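PDB 6WPN: substrate-binding protein from Synechococcus sp., which probably binds a sugar or oligosaccharide in the periplasm and delivers it for transport. Local coordinates for residues A[163-168]-A[226-231]; A[186-191]-A[398-403]; A[154-159]-A[177-182]; A[266-271]-A[362-367]. One frame throughout, in Å; residues are numbered along the deposited sequence. Where two conformers were deposited one is given.

Contact 1 of 4, residues A[163-168]-A[226-231]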
# COMPACT_ATOMS: atom_id res chain seq x y z
N ARG A 163 -5.58 -15.89 10.34
CA ARG A 163 -5.32 -14.48 10.54
C ARG A 163 -3.88 -14.18 10.89
O ARG A 163 -3.49 -13.01 10.89
CB ARG A 163 -6.24 -13.91 11.63
CG ARG A 163 -7.70 -13.90 11.23
CD ARG A 163 -8.59 -13.97 12.45
NE ARG A 163 -8.69 -12.68 13.13
CZ ARG A 163 -9.49 -12.45 14.16
NH1 ARG A 163 -10.27 -13.43 14.62
NH2 ARG A 163 -9.53 -11.25 14.72
N ARG A 164 -3.07 -15.19 11.16
CA ARG A 164 -1.65 -15.02 11.41
C ARG A 164 -0.85 -15.88 10.44
O ARG A 164 -1.33 -16.92 9.97
CB ARG A 164 -1.32 -15.32 12.88
CG ARG A 164 -1.88 -14.25 13.80
CD ARG A 164 -1.77 -14.58 15.28
NE ARG A 164 -2.48 -13.58 16.08
CZ ARG A 164 -2.44 -13.50 17.41
NH1 ARG A 164 -1.73 -14.38 18.11
NH2 ARG A 164 -3.11 -12.55 18.05
N TRP A 165 0.37 -15.43 10.14
CA TRP A 165 1.17 -16.07 9.09
C TRP A 165 1.56 -17.51 9.44
O TRP A 165 1.66 -18.35 8.54
CB TRP A 165 2.42 -15.25 8.79
CG TRP A 165 2.16 -13.99 8.02
CD1 TRP A 165 2.19 -12.71 8.49
CD2 TRP A 165 1.83 -13.89 6.62
NE1 TRP A 165 1.90 -11.82 7.48
CE2 TRP A 165 1.68 -12.52 6.32
CE3 TRP A 165 1.65 -14.83 5.60
CZ2 TRP A 165 1.35 -12.07 5.05
CZ3 TRP A 165 1.32 -14.37 4.33
CH2 TRP A 165 1.18 -13.00 4.07
N ASP A 166 1.80 -17.82 10.72
CA ASP A 166 2.18 -19.19 11.06
C ASP A 166 1.05 -20.19 10.88
O ASP A 166 1.28 -21.40 11.02
CB ASP A 166 2.72 -19.25 12.49
CG ASP A 166 1.71 -18.78 13.52
OD1 ASP A 166 0.69 -19.48 13.73
OD2 ASP A 166 1.94 -17.72 14.13
N GLU A 167 -0.17 -19.73 10.61
CA GLU A 167 -1.28 -20.61 10.28
C GLU A 167 -1.51 -20.74 8.78
O GLU A 167 -2.37 -21.52 8.36
CB GLU A 167 -2.55 -20.11 10.97
CG GLU A 167 -2.51 -20.26 12.48
CD GLU A 167 -3.61 -19.50 13.19
OE1 GLU A 167 -4.44 -18.88 12.50
OE2 GLU A 167 -3.66 -19.55 14.44
N VAL A 168 -0.76 -19.99 7.97
CA VAL A 168 -0.91 -19.99 6.52
C VAL A 168 -0.52 -21.33 5.90
O VAL A 168 -1.25 -21.83 5.03
CB VAL A 168 -0.12 -18.84 5.87
CG1 VAL A 168 -0.03 -19.05 4.37
CG2 VAL A 168 -0.79 -17.51 6.17
N ALA A 226 12.91 -19.17 4.40
CA ALA A 226 12.50 -20.57 4.32
C ALA A 226 10.99 -20.70 4.23
O ALA A 226 10.48 -21.60 3.56
CB ALA A 226 13.04 -21.34 5.53
N PHE A 227 10.26 -19.82 4.92
CA PHE A 227 8.80 -19.85 4.88
C PHE A 227 8.30 -19.78 3.44
O PHE A 227 7.54 -20.64 2.99
CB PHE A 227 8.24 -18.69 5.71
CG PHE A 227 6.74 -18.60 5.71
CD1 PHE A 227 6.08 -17.80 4.79
CD2 PHE A 227 5.98 -19.28 6.66
CE1 PHE A 227 4.70 -17.69 4.80
CE2 PHE A 227 4.60 -19.18 6.67
CZ PHE A 227 3.96 -18.38 5.74
N TRP A 228 8.74 -18.76 2.70
CA TRP A 228 8.25 -18.56 1.35
C TRP A 228 8.84 -19.56 0.37
O TRP A 228 8.16 -20.01 -0.56
CB TRP A 228 8.54 -17.13 0.91
CG TRP A 228 7.71 -16.15 1.67
CD1 TRP A 228 8.13 -15.29 2.64
CD2 TRP A 228 6.30 -15.96 1.55
NE1 TRP A 228 7.07 -14.57 3.13
CE2 TRP A 228 5.94 -14.96 2.47
CE3 TRP A 228 5.31 -16.54 0.75
CZ2 TRP A 228 4.63 -14.52 2.60
CZ3 TRP A 228 4.01 -16.10 0.89
CH2 TRP A 228 3.68 -15.10 1.80
N THR A 229 10.11 -19.94 0.57
CA THR A 229 10.72 -20.94 -0.29
C THR A 229 9.97 -22.27 -0.19
O THR A 229 9.60 -22.87 -1.21
CB THR A 229 12.19 -21.14 0.09
OG1 THR A 229 12.89 -19.90 -0.09
CG2 THR A 229 12.82 -22.21 -0.79
N ASP A 230 9.71 -22.72 1.04
CA ASP A 230 9.05 -24.01 1.24
C ASP A 230 7.61 -23.99 0.72
O ASP A 230 7.14 -24.99 0.17
CB ASP A 230 9.08 -24.38 2.72
CG ASP A 230 10.49 -24.63 3.24
OD1 ASP A 230 11.38 -24.96 2.42
OD2 ASP A 230 10.71 -24.49 4.46
N LEU A 231 6.90 -22.88 0.89
CA LEU A 231 5.55 -22.79 0.36
C LEU A 231 5.55 -22.99 -1.15
O LEU A 231 4.74 -23.76 -1.69
CB LEU A 231 4.92 -21.45 0.72
CG LEU A 231 4.36 -21.27 2.14
CD1 LEU A 231 3.69 -19.92 2.27
CD2 LEU A 231 3.39 -22.38 2.49
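The indole of Trp165 overlaps the indole of Trp228 in an offset edge-to-face (T-shaped) pair, the edge of Trp228 turned toward the face of Trp165. The contact joins a loop and its short 3-10 turn, residues 165-167, to the long helix 219-233 within the alpha/beta fold of a periplasmic solute-binding protein. The two six-membered rings stand 5.5 Å apart between centroids, with their planes at 69°, and the closest approach is Trp165 CZ3 to Trp228 CH2 at 3.5 Å. Each indole nitrogen is engaged beyond the pair: Trp165 NE1 bonds to Gln202 OE1, and Trp228 NE1 weakly to Ser199 OG, both partners on helix 195-202, so the rings are tied to a third helix as well as to each other.

Phe227 extends the aromatic cluster. A chi1 of 179° swings its ring away from its own backbone N and out toward the 3-10 turn, while its CD1 sits 3.6 Å above the plane of the Trp228 ring, over the centre. Beyond, Phe227 CE2 comes to 3.6 Å from Trp165 O. That carbonyl also accepts the backbone N of Val168 at 3.0 Å, the bond that closes the turn leading into helix 168-179. The side chain of Val168 points toward helix 219-233, next to Leu231. Val168 CG1 lies 4.4 Å from Leu231 CD1, and Val168 CB meets the Phe227 ring at its edge, near the ring plane, 4.1 Å from CZ.

Contact 2 of 4, residues A[186-191]-A[398-403]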
# COMPACT_ATOMS: atom_id res chain seq x y z
N VAL A 186 1.03 -14.16 -3.13
CA VAL A 186 1.90 -13.03 -2.80
C VAL A 186 3.01 -12.98 -3.84
O VAL A 186 3.77 -13.94 -3.99
CB VAL A 186 2.47 -13.15 -1.38
CG1 VAL A 186 3.39 -11.97 -1.08
CG2 VAL A 186 1.34 -13.21 -0.36
N THR A 187 3.07 -11.87 -4.57
CA THR A 187 4.01 -11.76 -5.68
C THR A 187 5.43 -11.55 -5.17
O THR A 187 5.67 -10.94 -4.13
CB THR A 187 3.61 -10.62 -6.61
OG1 THR A 187 4.47 -10.63 -7.76
CG2 THR A 187 3.73 -9.27 -5.91
N VAL A 188 6.39 -12.09 -5.93
CA VAL A 188 7.81 -11.89 -5.67
C VAL A 188 8.49 -11.23 -6.87
O VAL A 188 9.70 -11.30 -7.04
CB VAL A 188 8.47 -13.22 -5.25
CG1 VAL A 188 8.52 -14.20 -6.39
CG2 VAL A 188 9.86 -13.01 -4.64
N VAL A 189 7.69 -10.56 -7.71
CA VAL A 189 8.20 -9.75 -8.81
C VAL A 189 8.85 -8.53 -8.18
O VAL A 189 8.16 -7.77 -7.47
CB VAL A 189 7.09 -9.38 -9.81
CG1 VAL A 189 7.58 -8.33 -10.80
CG2 VAL A 189 6.62 -10.62 -10.54
N PRO A 190 10.15 -8.29 -8.40
CA PRO A 190 10.90 -7.33 -7.56
C PRO A 190 10.23 -5.99 -7.29
O PRO A 190 10.09 -5.61 -6.12
CB PRO A 190 12.20 -7.15 -8.35
CG PRO A 190 12.40 -8.47 -9.02
CD PRO A 190 11.02 -8.97 -9.38
N ASP A 191 9.80 -5.27 -8.32
CA ASP A 191 9.23 -3.95 -8.08
C ASP A 191 7.73 -3.92 -8.32
O ASP A 191 7.22 -3.02 -9.00
CB ASP A 191 9.96 -2.88 -8.90
CG ASP A 191 11.22 -2.39 -8.20
OD1 ASP A 191 11.33 -2.59 -6.97
OD2 ASP A 191 12.10 -1.80 -8.87
N GLN A 398 16.65 -12.77 -5.01
CA GLN A 398 17.30 -13.91 -4.38
C GLN A 398 16.27 -14.93 -3.90
O GLN A 398 16.47 -16.14 -4.05
CB GLN A 398 18.19 -13.46 -3.23
CG GLN A 398 19.39 -12.62 -3.66
CD GLN A 398 20.17 -13.26 -4.80
OE1 GLN A 398 20.44 -14.46 -4.80
NE2 GLN A 398 20.56 -12.44 -5.77
N LEU A 399 15.17 -14.46 -3.32
CA LEU A 399 14.12 -15.38 -2.89
C LEU A 399 13.57 -16.15 -4.09
O LEU A 399 13.29 -17.35 -4.00
CB LEU A 399 13.00 -14.62 -2.19
CG LEU A 399 11.80 -15.45 -1.72
CD1 LEU A 399 12.24 -16.53 -0.76
CD2 LEU A 399 10.76 -14.56 -1.06
N GLN A 400 13.49 -15.48 -5.24
CA GLN A 400 13.00 -16.12 -6.45
C GLN A 400 13.92 -17.25 -6.89
O GLN A 400 13.44 -18.31 -7.31
CB GLN A 400 12.88 -15.06 -7.55
CG GLN A 400 12.09 -15.48 -8.75
CD GLN A 400 11.78 -14.29 -9.64
OE1 GLN A 400 11.49 -13.20 -9.15
NE2 GLN A 400 11.86 -14.49 -10.95
N ARG A 401 15.23 -17.06 -6.77
CA ARG A 401 16.17 -18.13 -7.10
C ARG A 401 16.00 -19.33 -6.17
O ARG A 401 16.19 -20.47 -6.59
CB ARG A 401 17.61 -17.62 -7.02
CG ARG A 401 17.94 -16.50 -7.99
CD ARG A 401 19.34 -16.01 -7.74
NE ARG A 401 20.33 -17.00 -8.13
CZ ARG A 401 21.60 -16.96 -7.76
NH1 ARG A 401 22.03 -16.00 -6.96
NH2 ARG A 401 22.45 -17.90 -8.18
N ALA A 402 15.66 -19.08 -4.91
CA ALA A 402 15.49 -20.18 -3.97
C ALA A 402 14.17 -20.91 -4.18
O ALA A 402 14.10 -22.13 -4.00
CB ALA A 402 15.58 -19.67 -2.53
N MSE A 403 13.12 -20.19 -4.56
CA MSE A 403 11.82 -20.80 -4.81
C MSE A 403 11.87 -21.72 -6.02
O MSE A 403 11.26 -22.79 -6.02
CB MSE A 403 10.75 -19.73 -5.00
CG MSE A 403 10.34 -19.02 -3.73
SE MSE A 403 9.25 -17.46 -4.13
CE MSE A 403 7.85 -17.68 -2.79
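The side chain of Gln400, with its flat carboxamide end, lies against the carbonyl of Val188 and the ring of Pro190, which comes to it through CD. A second flat group, the Arg401 guanidinium, has Gln398 CD at its edge, in plane. There Arg401 NH1 donates to Gln398 OE1 at 3.1 Å, meeting a lone pair in the carbonyl plane while the acceptor is tilted 23° from the guanidinium plane. The pair lies within helix 388-403, and the Gln398 side chain packs on helix 409-427.

The apolar half of the contact centres on Val188. Its loop, between helices 168-179 and 195-202 of this periplasmic-binding-protein fold, is pressed against the last turns of helix 388-403. Chi1 of 68° puts CG1 between the backbone N and the carbonyl carbon, from where it meets the selenium SE of selenomethionine Met403 at 4.0 Å; the two side chains run past each other in opposite directions. CG2, the other branch, touches Leu399 CD2 at 4.0 Å. Leu196 closes over both Val188 and Leu399 from helix 195-202. An ST turn spans Val188, the backbone N of Val189 donating to Thr187 OG1 at 3.2 Å along a nearly straight line of 168°. Thr187 OG1 is also bonded to Gln244 O, and Pro190 O to Gln392 NE2.

Contact 3 of 4, residues A[154-159]-A[177-182]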
# COMPACT_ATOMS: atom_id res chain seq x y z
N ARG A 154 -15.49 -24.09 2.33
CA ARG A 154 -16.34 -25.25 2.58
C ARG A 154 -15.92 -26.45 1.73
O ARG A 154 -15.97 -27.59 2.19
CB ARG A 154 -17.81 -24.91 2.34
CG ARG A 154 -18.46 -24.06 3.43
CD ARG A 154 -19.96 -23.92 3.22
NE ARG A 154 -20.29 -23.05 2.09
CZ ARG A 154 -20.59 -23.49 0.87
NH1 ARG A 154 -20.60 -24.79 0.60
NH2 ARG A 154 -20.88 -22.62 -0.09
N GLN A 155 -15.50 -26.21 0.48
CA GLN A 155 -15.00 -27.30 -0.36
C GLN A 155 -13.73 -27.91 0.24
O GLN A 155 -13.53 -29.12 0.15
CB GLN A 155 -14.74 -26.79 -1.79
CG GLN A 155 -14.31 -27.88 -2.76
CD GLN A 155 -14.13 -27.37 -4.18
OE1 GLN A 155 -14.19 -26.15 -4.41
NE2 GLN A 155 -13.86 -28.25 -5.11
N ALA A 156 -12.90 -27.11 0.90
CA ALA A 156 -11.69 -27.63 1.54
C ALA A 156 -11.94 -28.18 2.94
O ALA A 156 -10.99 -28.65 3.59
CB ALA A 156 -10.64 -26.53 1.60
N GLY A 157 -13.18 -28.15 3.43
CA GLY A 157 -13.43 -28.61 4.77
C GLY A 157 -12.94 -27.65 5.82
O GLY A 157 -12.48 -28.08 6.88
N LEU A 158 -12.98 -26.35 5.54
CA LEU A 158 -12.54 -25.33 6.47
C LEU A 158 -13.70 -24.40 6.79
O LEU A 158 -14.61 -24.21 5.98
CB LEU A 158 -11.38 -24.52 5.89
CG LEU A 158 -10.18 -25.35 5.42
CD1 LEU A 158 -9.16 -24.45 4.72
CD2 LEU A 158 -9.55 -26.06 6.59
N SER A 159 -13.66 -23.83 8.00
CA SER A 159 -14.71 -22.93 8.42
C SER A 159 -14.30 -21.46 8.43
O SER A 159 -15.18 -20.60 8.45
CB SER A 159 -15.23 -23.32 9.82
OG SER A 159 -14.17 -23.39 10.76
N GLU A 177 -4.97 -29.42 -1.56
CA GLU A 177 -5.18 -30.84 -1.76
C GLU A 177 -6.66 -31.20 -1.86
O GLU A 177 -7.00 -32.14 -2.59
CB GLU A 177 -4.53 -31.63 -0.63
CG GLU A 177 -3.02 -31.43 -0.55
CD GLU A 177 -2.37 -32.16 0.62
OE1 GLU A 177 -3.10 -32.81 1.39
OE2 GLU A 177 -1.13 -32.07 0.76
N ARG A 178 -7.54 -30.47 -1.17
CA ARG A 178 -8.95 -30.83 -1.20
C ARG A 178 -9.74 -30.11 -2.28
O ARG A 178 -10.77 -30.63 -2.71
CB ARG A 178 -9.58 -30.59 0.18
CG ARG A 178 -8.92 -31.38 1.30
CD ARG A 178 -9.68 -31.30 2.62
NE ARG A 178 -10.89 -32.12 2.61
CZ ARG A 178 -11.66 -32.35 3.68
NH1 ARG A 178 -11.33 -31.84 4.86
NH2 ARG A 178 -12.74 -33.10 3.57
N THR A 179 -9.26 -28.96 -2.76
CA THR A 179 -9.96 -28.23 -3.82
C THR A 179 -9.13 -28.05 -5.07
O THR A 179 -9.71 -27.71 -6.12
CB THR A 179 -10.37 -26.83 -3.35
OG1 THR A 179 -9.21 -26.00 -3.29
CG2 THR A 179 -10.99 -26.88 -1.97
N GLY A 180 -7.82 -28.24 -5.01
CA GLY A 180 -6.96 -27.97 -6.14
C GLY A 180 -6.69 -26.51 -6.40
O GLY A 180 -5.79 -26.19 -7.19
N ARG A 181 -7.39 -25.61 -5.72
CA ARG A 181 -7.18 -24.18 -5.89
C ARG A 181 -6.09 -23.72 -4.93
O ARG A 181 -5.53 -24.50 -4.16
CB ARG A 181 -8.49 -23.42 -5.65
CG ARG A 181 -9.39 -23.28 -6.87
CD ARG A 181 -9.87 -24.62 -7.40
NE ARG A 181 -10.77 -24.47 -8.54
CZ ARG A 181 -11.29 -25.48 -9.23
NH1 ARG A 181 -10.98 -26.73 -8.92
NH2 ARG A 181 -12.11 -25.23 -10.24
N TYR A 182 -5.77 -22.43 -4.98
CA TYR A 182 -4.68 -21.87 -4.20
C TYR A 182 -5.20 -21.06 -3.02
O TYR A 182 -6.20 -20.34 -3.14
CB TYR A 182 -3.77 -21.03 -5.10
CG TYR A 182 -2.99 -21.89 -6.07
CD1 TYR A 182 -1.82 -22.52 -5.67
CD2 TYR A 182 -3.46 -22.12 -7.36
CE1 TYR A 182 -1.11 -23.33 -6.55
CE2 TYR A 182 -2.76 -22.93 -8.24
CZ TYR A 182 -1.59 -23.53 -7.83
OH TYR A 182 -0.88 -24.33 -8.69
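Arg178 lies along the end of helix 150-155, and its chain can be followed outward over Ala156. CB rests 3.9 Å from Ala156 CA; CG passes the carbonyl oxygen of Ala156, and CD comes closest to it, 3.1 Å from Ala156 O. NE stays by the same carbonyl, 3.6 Å from Ala156 O. A bend at chi3 (74°) turns the guanidinium so that Ala156 C and Gly157 CA lie over one face, with NH1 3.9 Å from Gly157 CA. Gly157, with positive phi, ends helix 150-155 in a Schellman motif, and having no side chain it lets the flat group come this near.

Thr179 packs beside it, at the end of helix 168-179. Its CG2 methyl touches Gln155 CG and Ala156 CB, each at 3.6 Å, while the extended Gln155 chain runs across it. The hydroxyl serves its own chain end: OG1 donates to Ile175 O and accepts the backbone N of Arg181 at 3.1 Å, an ST turn. Arg181 NH1 also reaches back to Thr179 O at 3.2 Å, approaching the carbonyl almost head-on (175°), and its NE forms a salt bridge with Glu257 OE2. Were Thr179 an alanine, the seat of the methyl against Gln155 and Ala156 would probably become a gap and the Arg181 N would lose its acceptor.

Across the two helix ends the fit is therefore mainly van der Waals, though the cationic Arg178 beside carbonyls at a helix C-terminus is likely to be electrostatically favourable.

Contact 4 of 4, residues A[266-271]-A[362-367]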
# COMPACT_ATOMS: atom_id res chain seq x y z
N GLU A 266 -12.65 -1.11 -2.01
CA GLU A 266 -12.99 -0.55 -3.31
C GLU A 266 -12.95 -1.63 -4.39
O GLU A 266 -13.80 -1.64 -5.29
CB GLU A 266 -12.03 0.57 -3.67
CG GLU A 266 -12.18 1.14 -5.08
CD GLU A 266 -13.44 1.99 -5.27
OE1 GLU A 266 -14.24 2.10 -4.32
OE2 GLU A 266 -13.62 2.55 -6.37
N PHE A 267 -11.98 -2.53 -4.31
CA PHE A 267 -11.94 -3.60 -5.29
C PHE A 267 -13.10 -4.58 -5.12
O PHE A 267 -13.46 -5.27 -6.07
CB PHE A 267 -10.61 -4.34 -5.20
CG PHE A 267 -10.49 -5.43 -6.20
CD1 PHE A 267 -10.53 -5.13 -7.55
CD2 PHE A 267 -10.39 -6.74 -5.81
CE1 PHE A 267 -10.44 -6.13 -8.49
CE2 PHE A 267 -10.29 -7.75 -6.75
CZ PHE A 267 -10.33 -7.44 -8.09
N LEU A 268 -13.70 -4.63 -3.92
CA LEU A 268 -14.84 -5.51 -3.71
C LEU A 268 -16.02 -5.11 -4.58
O LEU A 268 -16.78 -5.99 -5.03
CB LEU A 268 -15.22 -5.52 -2.23
CG LEU A 268 -16.25 -6.54 -1.74
CD1 LEU A 268 -16.01 -7.92 -2.32
CD2 LEU A 268 -16.24 -6.58 -0.22
N ARG A 269 -16.21 -3.82 -4.85
CA ARG A 269 -17.33 -3.40 -5.69
C ARG A 269 -17.14 -3.83 -7.14
O ARG A 269 -18.10 -4.18 -7.82
CB ARG A 269 -17.54 -1.89 -5.60
CG ARG A 269 -18.73 -1.37 -6.41
CD ARG A 269 -20.08 -1.66 -5.73
NE ARG A 269 -20.42 -0.67 -4.70
CZ ARG A 269 -21.51 -0.71 -3.94
NH1 ARG A 269 -22.39 -1.69 -4.09
NH2 ARG A 269 -21.72 0.23 -3.04
N SER A 270 -15.89 -3.81 -7.63
CA SER A 270 -15.65 -4.29 -8.99
C SER A 270 -15.77 -5.80 -9.07
O SER A 270 -16.17 -6.33 -10.12
CB SER A 270 -14.29 -3.81 -9.49
OG SER A 270 -13.26 -4.18 -8.59
N ILE A 271 -15.45 -6.51 -7.99
CA ILE A 271 -15.73 -7.94 -7.94
C ILE A 271 -17.23 -8.18 -8.03
O ILE A 271 -17.69 -9.10 -8.71
CB ILE A 271 -15.15 -8.56 -6.65
CG1 ILE A 271 -13.63 -8.51 -6.66
CG2 ILE A 271 -15.64 -10.00 -6.47
CD1 ILE A 271 -13.02 -9.09 -5.39
N ALA A 362 -24.48 -3.96 1.71
CA ALA A 362 -24.13 -4.43 3.05
C ALA A 362 -22.73 -5.01 3.07
O ALA A 362 -21.96 -4.76 4.01
CB ALA A 362 -25.16 -5.45 3.53
N GLN A 363 -22.37 -5.79 2.04
CA GLN A 363 -21.02 -6.33 1.94
C GLN A 363 -19.99 -5.21 1.87
O GLN A 363 -18.95 -5.26 2.55
CB GLN A 363 -20.92 -7.24 0.72
CG GLN A 363 -19.61 -7.99 0.59
CD GLN A 363 -19.59 -8.89 -0.62
OE1 GLN A 363 -19.92 -8.46 -1.73
NE2 GLN A 363 -19.23 -10.15 -0.42
N ILE A 364 -20.24 -4.19 1.04
CA ILE A 364 -19.31 -3.07 0.91
C ILE A 364 -19.19 -2.32 2.23
O ILE A 364 -18.11 -1.87 2.62
CB ILE A 364 -19.74 -2.13 -0.23
CG1 ILE A 364 -19.65 -2.85 -1.58
CG2 ILE A 364 -18.91 -0.86 -0.23
CD1 ILE A 364 -18.32 -3.50 -1.84
N ARG A 365 -20.31 -2.17 2.93
CA ARG A 365 -20.29 -1.51 4.23
C ARG A 365 -19.49 -2.34 5.24
O ARG A 365 -18.72 -1.77 6.02
CB ARG A 365 -21.73 -1.28 4.70
CG ARG A 365 -21.89 -0.51 5.99
CD ARG A 365 -22.00 -1.44 7.17
NE ARG A 365 -22.43 -0.74 8.37
CZ ARG A 365 -23.62 -0.91 8.94
NH1 ARG A 365 -24.49 -1.76 8.42
NH2 ARG A 365 -23.93 -0.23 10.04
N ASP A 366 -19.65 -3.67 5.22
CA ASP A 366 -18.89 -4.53 6.11
C ASP A 366 -17.39 -4.39 5.87
O ASP A 366 -16.60 -4.40 6.83
CB ASP A 366 -19.30 -6.00 5.93
CG ASP A 366 -20.74 -6.26 6.31
OD1 ASP A 366 -21.32 -5.47 7.09
OD2 ASP A 366 -21.29 -7.28 5.83
N ALA A 367 -16.98 -4.28 4.61
CA ALA A 367 -15.55 -4.18 4.32
C ALA A 367 -15.00 -2.83 4.76
O ALA A 367 -13.95 -2.76 5.40
CB ALA A 367 -15.32 -4.40 2.82
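Gln363, lying against Leu268, has its carboxamide gripped at both ends: OE1 accepts from Gln272 NE2, while NE2 donates to Ala279 O and, weakly, to Thr282 O. These bonds hold the amide beside an antiparallel helix pair, in which segments 266-271 and 362-367 run at 159° with axes 9.6 Å apart; they belong to helices 265-274 and 359-374 of this alpha/beta binding-protein fold, packed beside strand 282-285. Leu268 packs against Gln363, Ile364 and Ala367: its CD2 touches Gln363 CG at 3.7 Å and its CG touches Ile364 CD1 at 3.7 Å. Replacing Leu268 by an alanine would probably open a gap beside Gln363 CG and Ala367 CB, where CD2 now sits. Arg269 has two conformers, so its contact is less certain; in one of them the chain bends at chi2 and chi3, and Ile364 CG1 covers the middle of one guanidinium face, 3.7 Å from Arg269 CZ. Nearby Glu266 forms a salt bridge with Arg335. Pro284 of strand 282-285 flanks both Leu268 and Ala367, and Leu268 CD2 ends 3.9 Å from Ala367 CB.

Contact 1 lies on the same side of the chain's centre as contacts 2 and 3 and interleaves with each along the sequence; contact 3 closes before contact 2 opens. Contacts 1 and 3, centres about 17 Å apart, both involve helix 168-179: contact 1 at its start, contact 3 at its end. Contacts 1 and 2 touch, centres about 15 Å apart, where helices 219-233 and 388-403 pack. Contact 4 is nested inside the loop closed by contact 2, yet lies about 30 Å from it between centres, where helices 265-274 and 359-374 pack together. Contacts 1 and 2 thus tie helix 219-233 and nearby loops to helix 388-403, while contact 3 is a local link and contact 4 a separate helix pair.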